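Side-chain contact in uncharacterized CBS domain-containing proteins (Corynebacterium glutamicum, PDB 2P3H), which is an uncharacterised membrane protein with CBS domains that possibly binds flavin adenine dinucleotide, represented here by its CorC_HlyC transporter-associated domain: residues A[4-9]-A[14-19]. Sequence-based numbering, arbitrary orientation.
Sequences EDITET and WLIDGD. With EDO (1,2-ethanediol), chain K.
Ile6 meets Trp14 and Ile16 with both of its branches: its CG2 touches CD1 of the Trp14 indole at 3.7 Å and also reaches CG2 of Ile16, while the closest approach to Ile16 is made by Ile6 CG1, 3.6 Å from Ile16 CG2. The branch that touches the indole is Ile6 CG2, set anti to the backbone N by a chi1 of -64° that refers to CG1. Glu8 runs alongside the same ring: CG, placed anti to the backbone N, comes to 3.5 Å from Trp14 NE1, and the extended chain beyond it carries the carboxylate alongside the indole, nearly coplanar with it (6° between planes); OE2 is hydrogen-bonded to the backbone N of Asp12 in the connecting turn. At the other end, Asp5 OD2 and Asp17 OD2 approach to 3.2 Å as two acceptors, a like-charge contact that is doubtful because Asp5 was modelled in two conformers; Asp17 OD1 forms a salt bridge with Lys95.

The backbones hold these side chains in register. Thr7 and Leu15 form the hydrogen-bonded pair, with N-to-O distances of 3.0 Å both from Thr7 N to Leu15 O and from Leu15 N to Thr7 O, and Asp17 N donates to Asp5 O. Beyond the pair, helix 22-29 packs on Ile6, Trp14 and Ile16, and strand 92-100 flanks strand 13-17. The 166° angle between the strand segments and the short connection identify an antiparallel beta hairpin, here at the edge of the domain's five-stranded sheet.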
loop_
_atom_site.group_PDB
_atom_site.type_symbol
_atom_site.label_atom_id
_atom_site.label_comp_id
_atom_site.label_asym_id
_atom_site.label_seq_id
_atom_site.Cartn_x
_atom_site.Cartn_y
_atom_site.Cartn_z
ATOM N N GLU A 4 -4.127 -16.076 -5.776
ATOM C CA GLU A 4 -3.146 -16.113 -4.655
ATOM C C GLU A 4 -3.378 -14.884 -3.790
ATOM O O GLU A 4 -4.526 -14.557 -3.439
ATOM C CB GLU A 4 -1.692 -16.123 -5.164
ATOM C CG GLU A 4 -1.503 -16.344 -6.655
ATOM C CD GLU A 4 -1.791 -15.103 -7.485
ATOM O OE1 GLU A 4 -0.818 -14.427 -7.890
ATOM O OE2 GLU A 4 -2.987 -14.807 -7.728
ATOM N N ASP A 5 -2.279 -14.193 -3.490
ATOM C CA ASP A 5 -2.234 -13.083 -2.549
ATOM C C ASP A 5 -2.941 -11.816 -3.020
ATOM O O ASP A 5 -3.459 -11.064 -2.198
ATOM C CB ASP A 5 -0.771 -12.729 -2.270
ATOM C CG ASP A 5 -0.213 -13.422 -1.059
ATOM O OD1 ASP A 5 0.846 -12.966 -0.584
ATOM O OD2 ASP A 5 -0.802 -14.412 -0.571
ATOM N N ILE A 6 -2.943 -11.585 -4.332
ATOM C CA ILE A 6 -3.370 -10.284 -4.926
ATOM C C ILE A 6 -4.373 -10.520 -6.067
ATOM O O ILE A 6 -4.149 -11.385 -6.911
ATOM C CB ILE A 6 -2.168 -9.479 -5.500
ATOM C CG1 ILE A 6 -1.175 -9.080 -4.392
ATOM C CG2 ILE A 6 -2.645 -8.197 -6.241
ATOM C CD1 ILE A 6 0.091 -8.396 -4.912
ATOM N N THR A 7 -5.474 -9.771 -6.048
ATOM C CA THR A 7 -6.435 -9.773 -7.150
ATOM C C THR A 7 -6.629 -8.331 -7.599
ATOM O O THR A 7 -7.006 -7.491 -6.765
ATOM C CB THR A 7 -7.828 -10.303 -6.689
ATOM O OG1 THR A 7 -7.707 -11.597 -6.100
ATOM C CG2 THR A 7 -8.819 -10.345 -7.842
ATOM N N GLU A 8 -6.392 -8.036 -8.886
ATOM C CA GLU A 8 -6.772 -6.700 -9.409
ATOM C C GLU A 8 -8.277 -6.752 -9.607
ATOM O O GLU A 8 -8.763 -7.557 -10.385
ATOM C CB GLU A 8 -6.070 -6.303 -10.727
ATOM C CG GLU A 8 -6.148 -4.749 -10.982
ATOM C CD GLU A 8 -5.428 -4.239 -12.245
ATOM O OE1 GLU A 8 -4.998 -5.084 -13.066
ATOM O OE2 GLU A 8 -5.286 -2.979 -12.398
ATOM N N THR A 9 -9.010 -5.912 -8.881
ATOM C CA THR A 9 -10.470 -6.004 -8.885
ATOM C C THR A 9 -11.133 -5.038 -9.870
ATOM O O THR A 9 -12.226 -5.329 -10.360
ATOM C CB THR A 9 -11.041 -5.836 -7.470
ATOM O OG1 THR A 9 -10.579 -4.599 -6.922
ATOM C CG2 THR A 9 -10.513 -6.981 -6.543
ATOM N N TRP A 14 -7.109 -3.153 -6.023
ATOM C CA TRP A 14 -6.751 -4.532 -5.677
ATOM C C TRP A 14 -7.338 -4.914 -4.320
ATOM O O TRP A 14 -7.559 -4.069 -3.443
ATOM C CB TRP A 14 -5.216 -4.716 -5.599
ATOM C CG TRP A 14 -4.496 -4.327 -6.851
ATOM C CD1 TRP A 14 -4.077 -5.160 -7.869
ATOM C CD2 TRP A 14 -4.094 -2.999 -7.218
ATOM N NE1 TRP A 14 -3.458 -4.398 -8.850
ATOM C CE2 TRP A 14 -3.454 -3.079 -8.457
ATOM C CE3 TRP A 14 -4.226 -1.737 -6.602
ATOM C CZ2 TRP A 14 -2.950 -1.945 -9.108
ATOM C CZ3 TRP A 14 -3.707 -0.620 -7.253
ATOM C CH2 TRP A 14 -3.076 -0.738 -8.483
ATOM N N LEU A 15 -7.608 -6.206 -4.168
ATOM C CA LEU A 15 -7.882 -6.806 -2.874
ATOM C C LEU A 15 -6.673 -7.676 -2.625
ATOM O O LEU A 15 -6.330 -8.505 -3.485
ATOM C CB LEU A 15 -9.137 -7.712 -2.965
ATOM C CG LEU A 15 -9.444 -8.473 -1.646
ATOM C CD1 LEU A 15 -9.767 -7.536 -0.488
ATOM C CD2 LEU A 15 -10.590 -9.491 -1.869
ATOM N N ILE A 16 -6.014 -7.505 -1.476
ATOM C CA ILE A 16 -4.816 -8.302 -1.185
ATOM C C ILE A 16 -4.843 -8.853 0.230
ATOM O O ILE A 16 -5.541 -8.328 1.104
ATOM C CB ILE A 16 -3.486 -7.517 -1.439
ATOM C CG1 ILE A 16 -3.229 -6.492 -0.319
ATOM C CG2 ILE A 16 -3.515 -6.801 -2.823
ATOM C CD1 ILE A 16 -1.858 -5.767 -0.440
ATOM N N ASP A 17 -4.078 -9.917 0.453
ATOM C CA ASP A 17 -3.891 -10.474 1.793
ATOM C C ASP A 17 -3.043 -9.578 2.689
ATOM O O ASP A 17 -2.190 -8.817 2.219
ATOM C CB ASP A 17 -3.244 -11.852 1.697
ATOM C CG ASP A 17 -4.166 -12.875 1.086
ATOM O OD1 ASP A 17 -5.369 -12.582 0.941
ATOM O OD2 ASP A 17 -3.690 -13.977 0.746
ATOM N N GLY A 18 -3.258 -9.710 3.990
ATOM C CA GLY A 18 -2.563 -8.867 4.962
ATOM C C GLY A 18 -1.075 -9.134 5.038
ATOM O O GLY A 18 -0.318 -8.255 5.468
ATOM N N ASP A 19 -0.652 -10.328 4.622
ATOM C CA ASP A 19 0.756 -10.725 4.688
ATOM C C ASP A 19 1.452 -10.685 3.330
ATOM O O ASP A 19 2.536 -11.246 3.143
ATOM C CB ASP A 19 0.891 -12.103 5.336
ATOM C CG ASP A 19 0.340 -13.219 4.467
ATOM O OD1 ASP A 19 -0.291 -12.945 3.421
ATOM O OD2 ASP A 19 0.555 -14.390 4.840
HETATM C C1 EDO K . -1.574 -10.055 -9.573
HETATM O O1 EDO K . -2.905 -10.459 -9.901
HETATM C C2 EDO K . -1.229 -8.774 -10.314
HETATM O O2 EDO K . -2.318 -7.856 -10.160
HETATM O O HOH W 1 -7.034 -11.700 -2.984
#